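Long-range contacts in Gp26 (Listeria phage P40, PDB 4JZ5), which probably hydrolyses the glycan strands of Listeria peptidoglycan, as the glycosyl hydrolase family 25 catalytic domain of a phage endolysin: residues K30-V35 against S205-N210; S38-D43 against G198-I203; G45-R50 against V72-G77. One frame throughout, in Å; residues are numbered along the deposited sequence.

Contact 1: K30-V35 against S205-N210; sequences KWQPTV and SPVDMN
The carbonyl oxygen of Pro-206 accepts from two donors: Gln-32 NE2 gives it a hydrogen bond of 2.9 Å between NE2 and Pro-206 O, and a water supplies the second at 2.8 Å from the same oxygen. The contact joins the loop that follows strand 25-28 of the family 25 barrel to strand 206-211, which runs antiparallel to 25-28. The amide N-H of Gln-32 meets the carbonyl in its plane but is bent, at 139° at the hydrogen, and the oxygen stands 20° out of the amide plane. A bend at chi2 (73°) turns the amide to the Pro-206 carbonyl, while Gln-32 CG packs 4.3 Å from Val-207 CG2. Its other end is fixed too: OE1 accepts from Ser-29 N, so both ends of the buried amide are engaged and its flip is set. Ser-205 makes the outer part of the contact, with CB 3.6 Å from Trp-31 O. This serine has a second conformer; in the one described here OG lies 2.6 Å from another water, which accepts from Thr-34 N. The water on Pro-206 O also donates to Trp-31 O, 3.1 Å away, and so forms a second bridge beside the direct bond from Gln-32 NE2.

Contact 2: S38-D43 against G198-I203; sequences SGLKED and GRIKAI
Apolar contacts carry this meeting of the 38-43 loop with the turn after strand 197-200, and nearly all of them converge on one methyl, Leu-40 CD2. It lies 3.6 Å from Ile-200 CD1, 3.7 Å from Ala-202 CB and, more loosely, 4.4 Å from Ile-203 CD1. The Leu-40 and Ile-200 side chains cross at about a right angle, each offering a terminal methyl. Ile-200 reaches across with CG1 set between its backbone N and carbonyl carbon (chi1 64°) and CD1 extended beyond it. Ala-202 points its single methyl at the loop, where CB rests 4.0 Å from Gly-39 C; the absence of a side chain on Gly-39 lets the backbones come as near as 5.2 Å between the CA atoms of Gly-39 and Ala-202.

Backbone bonds shape the two partners. Ile-203 N bonds to Ile-200 O and closes a type I beta turn, which presents Ile-200, Ala-202 and Ile-203 together, while Lys-41 N bonds to Ser-38 O in the facing loop. The polar link across is slight: one water accepts from Ala-202 N at 2.9 Å and gives only a weak bond to Gly-39 O. Leu-26 of strand 25-28 touches both Leu-40 and Ile-200. With no direct hydrogen bond between the segments, the turn and loop are joined chiefly by methyl-to-methyl packing, with a single water as the polar link.

Contact 3: G45-R50 against V72-G77; sequences GFVVIR and VGMPFG
Strands 46-53 and 76-81 of the barrel pair in parallel, with Val-47 opposite Phe-76 and Val-48 opposite Gly-77, through three backbone hydrogen bonds: Val-47 N to Pro-75 O, Gly-77 N to Val-47 O and Ile-49 N to Gly-77 O, the last the straightest at 169°. Helix 62-72 connects the two strands, making a beta-alpha-beta unit, and ends in a Schellman motif at Gly-73, whose phi is positive.

The Phe-46 ring lies across the neighbouring backbone. CG sits anti to the backbone N (chi1 -166°), which brings the ring against the 75-77 chain: Phe-76 CA stands above one face, 3.9 Å from the centroid, in a CH-pi contact, and Phe-46 CZ comes to 3.3 Å from Gly-77 N. Gly-77 has no side chain to stand in its way. Pro-75 CB packs against Phe-46 CD1 at 3.8 Å, and Pro-75 CG approaches Gly-45 O at 3.4 Å.

Val-47 and Phe-76 point to one face of the sheet, Val-48 to the other. Val-47 CG2 meets Met-74 CG at 3.8 Å, and the bent Met-74 chain brings SD near Phe-46 N. Ile-49 CD1 touches Phe-76 CE2 at 3.9 Å. Hydrogen bonding thus fixes the strand register, while apolar side chains, with Leu-69 of helix 62-72, pack over the face of Val-47 and Phe-76.

Overall arrangement
From the N terminus, strand 25-28 leads into the loop holding 30-35 and then 38-43, before the chain enters strand 46-53. Contact 3 closes the shortest loop, joining that strand to 76-81 after helix 62-72. It is nested inside the loop closed by contact 2, where the chain returns at 198-203, and contact 2 is nested in turn inside contact 1, closed by 205-210. Contacts 1 and 2 adjoin through consecutive strands: Val-207 probably hydrogen-bonds to Gly-198, and Gln-32 packs on Ile-203. Lys-41 links contact 2 to the end of helix 62-72 in contact 3. Contacts 1 and 2 tie the loop after strand 25-28 to the C-terminal strands and turn; contact 3 pairs parallel strands.

Contact 1: K30-V35 against S205-N210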
loop_
_atom_site.group_PDB
_atom_site.type_symbol
_atom_site.label_atom_id
_atom_site.label_comp_id
_atom_site.label_asym_id
_atom_site.label_seq_id
_atom_site.Cartn_x
_atom_site.Cartn_y
_atom_site.Cartn_z
ATOM N N LYS A 30 9.534 6.387 -3.619
ATOM C CA LYS A 30 10.717 7.141 -4.021
ATOM C C LYS A 30 11.750 7.230 -2.900
ATOM O O LYS A 30 12.917 7.529 -3.167
ATOM C CB LYS A 30 10.329 8.548 -4.489
ATOM C CG LYS A 30 9.827 9.449 -3.400
ATOM C CD LYS A 30 10.942 10.307 -2.852
ATOM C CE LYS A 30 10.535 11.763 -2.835
ATOM N NZ LYS A 30 11.689 12.654 -2.536
ATOM N N TRP A 31 11.342 6.984 -1.660
ATOM C CA TRP A 31 12.274 7.029 -0.539
ATOM C C TRP A 31 13.226 5.835 -0.504
ATOM O O TRP A 31 14.170 5.814 0.287
ATOM C CB TRP A 31 11.490 7.144 0.767
ATOM C CG TRP A 31 10.765 8.441 0.862
ATOM C CD1 TRP A 31 9.423 8.637 0.815
ATOM C CD2 TRP A 31 11.355 9.734 1.000
ATOM N NE1 TRP A 31 9.131 9.977 0.924
ATOM C CE2 TRP A 31 10.304 10.671 1.036
ATOM C CE3 TRP A 31 12.674 10.192 1.096
ATOM C CZ2 TRP A 31 10.530 12.041 1.166
ATOM C CZ3 TRP A 31 12.896 11.551 1.225
ATOM C CH2 TRP A 31 11.828 12.459 1.261
ATOM N N GLN A 32 12.981 4.861 -1.371
ATOM C CA GLN A 32 13.896 3.754 -1.601
ATOM C C GLN A 32 14.350 3.826 -3.056
ATOM O O GLN A 32 13.879 3.062 -3.896
ATOM C CB GLN A 32 13.226 2.414 -1.297
ATOM C CG GLN A 32 12.955 2.153 0.181
ATOM C CD GLN A 32 11.825 2.986 0.734
ATOM O OE1 GLN A 32 10.773 3.152 0.089
ATOM N NE2 GLN A 32 12.009 3.498 1.942
ATOM N N PRO A 33 15.232 4.783 -3.375
ATOM C CA PRO A 33 15.555 4.998 -4.788
ATOM C C PRO A 33 16.354 3.879 -5.427
ATOM O O PRO A 33 16.272 3.729 -6.647
ATOM C CB PRO A 33 16.367 6.296 -4.763
ATOM C CG PRO A 33 16.944 6.344 -3.365
ATOM C CD PRO A 33 15.855 5.792 -2.501
ATOM N N THR A 34 17.126 3.130 -4.646
ATOM C CA THR A 34 17.846 1.969 -5.151
ATOM C C THR A 34 17.438 0.745 -4.359
ATOM O O THR A 34 17.501 0.725 -3.129
ATOM C CB THR A 34 19.360 2.177 -5.036
ATOM O OG1 THR A 34 19.741 3.245 -5.901
ATOM C CG2 THR A 34 20.110 0.928 -5.431
ATOM N N VAL A 35 16.980 -0.265 -5.088
ATOM C CA VAL A 35 16.552 -1.519 -4.490
ATOM C C VAL A 35 17.166 -2.645 -5.297
ATOM O O VAL A 35 17.035 -2.663 -6.525
ATOM C CB VAL A 35 15.010 -1.659 -4.550
ATOM C CG1 VAL A 35 14.552 -3.035 -4.054
ATOM C CG2 VAL A 35 14.333 -0.559 -3.766
ATOM N N SER A 205 18.266 2.205 2.504
ATOM C CA SER A 205 17.401 3.092 3.255
ATOM C C SER A 205 16.474 2.378 4.233
ATOM O O SER A 205 16.121 1.218 4.027
ATOM C CB SER A 205 16.528 3.842 2.255
ATOM O OG SER A 205 17.171 3.927 0.997
ATOM N N PRO A 206 16.027 3.085 5.283
ATOM C CA PRO A 206 15.008 2.461 6.127
ATOM C C PRO A 206 13.831 2.054 5.256
ATOM O O PRO A 206 13.513 2.758 4.289
ATOM C CB PRO A 206 14.616 3.575 7.093
ATOM C CG PRO A 206 15.754 4.569 7.032
ATOM C CD PRO A 206 16.331 4.469 5.677
ATOM N N VAL A 207 13.224 0.926 5.567
ATOM C CA VAL A 207 12.102 0.470 4.790
ATOM C C VAL A 207 10.981 0.029 5.718
ATOM O O VAL A 207 11.180 -0.545 6.782
ATOM C CB VAL A 207 12.516 -0.638 3.796
ATOM C CG1 VAL A 207 12.962 -1.885 4.508
ATOM C CG2 VAL A 207 11.388 -0.924 2.802
ATOM N N ASP A 208 9.761 0.305 5.271
ATOM C CA ASP A 208 8.558 -0.173 5.938
ATOM C C ASP A 208 8.425 -1.675 5.789
ATOM O O ASP A 208 8.484 -2.214 4.662
ATOM C CB ASP A 208 7.304 0.435 5.304
ATOM C CG ASP A 208 7.147 1.921 5.535
ATOM O OD1 ASP A 208 7.787 2.519 6.416
ATOM O OD2 ASP A 208 6.302 2.524 4.801
ATOM N N MET A 209 8.202 -2.356 6.908
ATOM C CA MET A 209 8.022 -3.803 6.920
ATOM C C MET A 209 6.665 -4.156 7.471
ATOM O O MET A 209 6.140 -3.490 8.366
ATOM C CB MET A 209 9.118 -4.469 7.728
ATOM C CG MET A 209 10.468 -4.285 7.073
ATOM S SD MET A 209 11.803 -5.109 7.946
ATOM C CE MET A 209 11.625 -6.819 7.500
ATOM N N ASN A 210 6.107 -5.223 6.910
ATOM C CA ASN A 210 4.747 -5.648 7.174
ATOM C C ASN A 210 4.711 -7.160 7.331
ATOM O O ASN A 210 5.543 -7.876 6.770
ATOM C CB ASN A 210 3.785 -5.279 6.023
ATOM C CG ASN A 210 3.853 -3.823 5.612
ATOM O OD1 ASN A 210 3.068 -3.010 6.059
ATOM N ND2 ASN A 210 4.781 -3.502 4.725
HETATM O O HOH W 1 13.816 5.343 3.304
HETATM O O HOH W 2 17.446 3.035 -1.470
#

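Contact 2: S38-D43 against G198-I203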
loop_
_atom_site.group_PDB
_atom_site.type_symbol
_atom_site.label_atom_id
_atom_site.label_comp_id
_atom_site.label_asym_id
_atom_site.label_seq_id
_atom_site.Cartn_x
_atom_site.Cartn_y
_atom_site.Cartn_z
ATOM N N SER A 38 16.255 -8.456 -7.005
ATOM C CA SER A 38 16.518 -9.882 -6.878
ATOM C C SER A 38 16.837 -10.268 -5.434
ATOM O O SER A 38 16.568 -11.402 -5.010
ATOM C CB SER A 38 17.638 -10.318 -7.834
ATOM O OG SER A 38 18.890 -9.760 -7.486
ATOM N N GLY A 39 17.441 -9.337 -4.694
ATOM C CA GLY A 39 17.762 -9.555 -3.293
ATOM C C GLY A 39 16.556 -9.618 -2.368
ATOM O O GLY A 39 16.704 -9.971 -1.197
ATOM N N LEU A 40 15.375 -9.289 -2.879
ATOM C CA LEU A 40 14.147 -9.407 -2.102
ATOM C C LEU A 40 13.525 -10.800 -2.189
ATOM O O LEU A 40 12.670 -11.159 -1.379
ATOM C CB LEU A 40 13.122 -8.420 -2.617
ATOM C CG LEU A 40 13.525 -6.949 -2.644
ATOM C CD1 LEU A 40 12.394 -6.106 -3.193
ATOM C CD2 LEU A 40 13.917 -6.452 -1.257
ATOM N N LYS A 41 13.946 -11.592 -3.169
ATOM C CA LYS A 41 13.234 -12.817 -3.501
ATOM C C LYS A 41 13.280 -13.862 -2.405
ATOM O O LYS A 41 12.309 -14.599 -2.210
ATOM C CB LYS A 41 13.766 -13.375 -4.811
ATOM C CG LYS A 41 13.353 -12.535 -5.990
ATOM C CD LYS A 41 11.931 -12.840 -6.447
ATOM C CE LYS A 41 11.823 -14.192 -7.164
ATOM N NZ LYS A 41 10.463 -14.440 -7.707
ATOM N N GLU A 42 14.382 -13.930 -1.666
ATOM C CA GLU A 42 14.521 -14.962 -0.651
ATOM C C GLU A 42 13.484 -14.844 0.461
ATOM O O GLU A 42 12.877 -15.846 0.852
ATOM C CB GLU A 42 15.927 -14.927 -0.055
ATOM C CG GLU A 42 16.183 -16.041 0.939
ATOM C CD GLU A 42 17.627 -16.113 1.382
ATOM O OE1 GLU A 42 17.972 -17.075 2.099
ATOM O OE2 GLU A 42 18.414 -15.211 1.021
ATOM N N ASP A 43 13.301 -13.640 0.989
ATOM C CA ASP A 43 12.512 -13.463 2.212
ATOM C C ASP A 43 11.197 -12.713 2.051
ATOM O O ASP A 43 10.349 -12.792 2.937
ATOM C CB ASP A 43 13.328 -12.722 3.280
ATOM C CG ASP A 43 14.517 -13.517 3.778
ATOM O OD1 ASP A 43 14.489 -14.751 3.669
ATOM O OD2 ASP A 43 15.465 -12.893 4.296
ATOM N N GLY A 198 12.821 -0.709 9.024
ATOM C CA GLY A 198 13.358 -1.995 8.647
ATOM C C GLY A 198 14.744 -1.904 8.051
ATOM O O GLY A 198 15.124 -0.887 7.451
ATOM N N ARG A 199 15.473 -2.995 8.200
ATOM C CA ARG A 199 16.783 -3.130 7.611
ATOM C C ARG A 199 16.840 -4.427 6.835
ATOM O O ARG A 199 16.710 -5.522 7.393
ATOM C CB ARG A 199 17.852 -3.119 8.679
ATOM C CG ARG A 199 19.233 -2.918 8.109
ATOM C CD ARG A 199 20.272 -3.067 9.193
ATOM N NE ARG A 199 20.283 -4.425 9.732
ATOM C CZ ARG A 199 20.974 -5.437 9.214
ATOM N NH1 ARG A 199 21.730 -5.260 8.136
ATOM N NH2 ARG A 199 20.912 -6.635 9.776
ATOM N N ILE A 200 17.015 -4.304 5.535
ATOM C CA ILE A 200 17.246 -5.472 4.704
ATOM C C ILE A 200 18.406 -5.176 3.764
ATOM O O ILE A 200 18.586 -4.050 3.307
ATOM C CB ILE A 200 15.991 -5.878 3.923
ATOM C CG1 ILE A 200 15.605 -4.781 2.941
ATOM C CG2 ILE A 200 14.856 -6.176 4.891
ATOM C CD1 ILE A 200 14.445 -5.161 2.086
ATOM N N LYS A 201 19.184 -6.198 3.471
ATOM C CA LYS A 201 20.413 -6.020 2.723
ATOM C C LYS A 201 20.181 -5.370 1.363
ATOM O O LYS A 201 21.001 -4.618 0.873
ATOM C CB LYS A 201 21.101 -7.373 2.548
ATOM C CG LYS A 201 22.325 -7.358 1.664
ATOM C CD LYS A 201 22.924 -8.753 1.546
ATOM C CE LYS A 201 24.178 -8.755 0.690
ATOM N NZ LYS A 201 25.236 -7.872 1.249
ATOM N N ALA A 202 19.032 -5.653 0.769
ATOM C CA ALA A 202 18.741 -5.215 -0.594
ATOM C C ALA A 202 18.439 -3.726 -0.729
ATOM O O ALA A 202 18.344 -3.222 -1.845
ATOM C CB ALA A 202 17.572 -6.001 -1.134
ATOM N N ILE A 203 18.271 -3.027 0.389
ATOM C CA ILE A 203 17.862 -1.626 0.370
ATOM C C ILE A 203 18.677 -0.862 1.409
ATOM O O ILE A 203 18.673 -1.213 2.583
ATOM C CB ILE A 203 16.364 -1.467 0.698
ATOM C CG1 ILE A 203 15.524 -2.246 -0.308
ATOM C CG2 ILE A 203 15.965 -0.014 0.682
ATOM C CD1 ILE A 203 14.027 -2.209 -0.005
HETATM O O HOH W 3 17.458 -8.000 1.552
#

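Contact 3: G45-R50 against V72-G77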
loop_
_atom_site.group_PDB
_atom_site.type_symbol
_atom_site.label_atom_id
_atom_site.label_comp_id
_atom_site.label_asym_id
_atom_site.label_seq_id
_atom_site.Cartn_x
_atom_site.Cartn_y
_atom_site.Cartn_z
ATOM N N GLY A 45 7.597 -11.779 0.473
ATOM C CA GLY A 45 6.512 -12.425 -0.246
ATOM C C GLY A 45 5.705 -11.546 -1.185
ATOM O O GLY A 45 5.030 -12.045 -2.081
ATOM N N PHE A 46 5.727 -10.239 -0.942
ATOM C CA PHE A 46 4.935 -9.282 -1.706
ATOM C C PHE A 46 5.506 -7.894 -1.437
ATOM O O PHE A 46 6.062 -7.639 -0.370
ATOM C CB PHE A 46 3.473 -9.324 -1.237
ATOM C CG PHE A 46 2.496 -8.629 -2.152
ATOM C CD1 PHE A 46 2.059 -9.259 -3.303
ATOM C CD2 PHE A 46 1.979 -7.386 -1.860
ATOM C CE1 PHE A 46 1.146 -8.648 -4.162
ATOM C CE2 PHE A 46 1.055 -6.781 -2.717
ATOM C CZ PHE A 46 0.635 -7.421 -3.858
ATOM N N VAL A 47 5.363 -7.002 -2.403
ATOM C CA VAL A 47 5.781 -5.614 -2.259
ATOM C C VAL A 47 4.647 -4.706 -2.708
ATOM O O VAL A 47 4.034 -4.948 -3.740
ATOM C CB VAL A 47 7.051 -5.317 -3.086
ATOM C CG1 VAL A 47 7.462 -3.849 -2.976
ATOM C CG2 VAL A 47 8.196 -6.217 -2.645
ATOM N N VAL A 48 4.366 -3.659 -1.940
ATOM C CA VAL A 48 3.444 -2.615 -2.361
ATOM C C VAL A 48 4.258 -1.364 -2.687
ATOM O O VAL A 48 5.084 -0.942 -1.889
ATOM C CB VAL A 48 2.404 -2.273 -1.278
ATOM C CG1 VAL A 48 1.201 -1.585 -1.932
ATOM C CG2 VAL A 48 1.958 -3.524 -0.528
ATOM N N ILE A 49 4.040 -0.774 -3.859
ATOM C CA ILE A 49 4.784 0.403 -4.261
ATOM C C ILE A 49 3.876 1.608 -4.346
ATOM O O ILE A 49 2.706 1.507 -4.714
ATOM C CB ILE A 49 5.554 0.204 -5.587
ATOM C CG1 ILE A 49 4.631 0.151 -6.797
ATOM C CG2 ILE A 49 6.400 -1.052 -5.510
ATOM C CD1 ILE A 49 5.350 -0.103 -8.102
ATOM N N ARG A 50 4.409 2.775 -4.013
ATOM C CA ARG A 50 3.625 4.008 -4.059
ATOM C C ARG A 50 3.377 4.436 -5.496
ATOM O O ARG A 50 4.318 4.541 -6.282
ATOM C CB ARG A 50 4.326 5.140 -3.314
ATOM C CG ARG A 50 3.417 6.352 -3.108
ATOM C CD ARG A 50 3.994 7.370 -2.146
ATOM N NE ARG A 50 5.072 8.130 -2.761
ATOM C CZ ARG A 50 5.687 9.154 -2.182
ATOM N NH1 ARG A 50 5.335 9.547 -0.966
ATOM N NH2 ARG A 50 6.655 9.786 -2.826
ATOM N N VAL A 72 12.031 -9.790 -11.795
ATOM C CA VAL A 72 12.372 -10.921 -10.942
ATOM C C VAL A 72 11.157 -11.742 -10.542
ATOM O O VAL A 72 11.296 -12.727 -9.813
ATOM C CB VAL A 72 13.127 -10.477 -9.663
ATOM C CG1 VAL A 72 14.399 -9.738 -10.038
ATOM C CG2 VAL A 72 12.259 -9.622 -8.755
ATOM N N GLY A 73 9.971 -11.376 -11.026
ATOM C CA GLY A 73 8.762 -12.111 -10.700
ATOM C C GLY A 73 8.281 -11.917 -9.271
ATOM O O GLY A 73 7.645 -12.811 -8.718
ATOM N N MET A 74 8.563 -10.767 -8.666
ATOM C CA MET A 74 8.023 -10.478 -7.336
ATOM C C MET A 74 6.603 -9.964 -7.479
ATOM O O MET A 74 6.394 -8.941 -8.122
ATOM C CB MET A 74 8.870 -9.430 -6.636
ATOM C CG MET A 74 8.300 -8.978 -5.305
ATOM S SD MET A 74 8.288 -10.213 -3.997
ATOM C CE MET A 74 10.054 -10.297 -3.642
ATOM N N PRO A 75 5.626 -10.640 -6.862
ATOM C CA PRO A 75 4.264 -10.098 -6.926
ATOM C C PRO A 75 4.192 -8.755 -6.210
ATOM O O PRO A 75 4.854 -8.541 -5.197
ATOM C CB PRO A 75 3.417 -11.169 -6.235
ATOM C CG PRO A 75 4.359 -11.933 -5.397
ATOM C CD PRO A 75 5.689 -11.894 -6.092
ATOM N N PHE A 76 3.398 -7.840 -6.751
ATOM C CA PHE A 76 3.329 -6.522 -6.177
ATOM C C PHE A 76 1.989 -5.855 -6.408
ATOM O O PHE A 76 1.186 -6.250 -7.238
ATOM C CB PHE A 76 4.495 -5.642 -6.702
ATOM C CG PHE A 76 4.290 -5.097 -8.088
ATOM C CD1 PHE A 76 4.601 -5.858 -9.198
ATOM C CD2 PHE A 76 3.792 -3.812 -8.280
ATOM C CE1 PHE A 76 4.414 -5.364 -10.477
ATOM C CE2 PHE A 76 3.614 -3.305 -9.559
ATOM C CZ PHE A 76 3.926 -4.093 -10.660
ATOM N N GLY A 77 1.771 -4.820 -5.620
ATOM C CA GLY A 77 0.606 -3.969 -5.704
ATOM C C GLY A 77 0.988 -2.506 -5.622
ATOM O O GLY A 77 2.164 -2.164 -5.508
#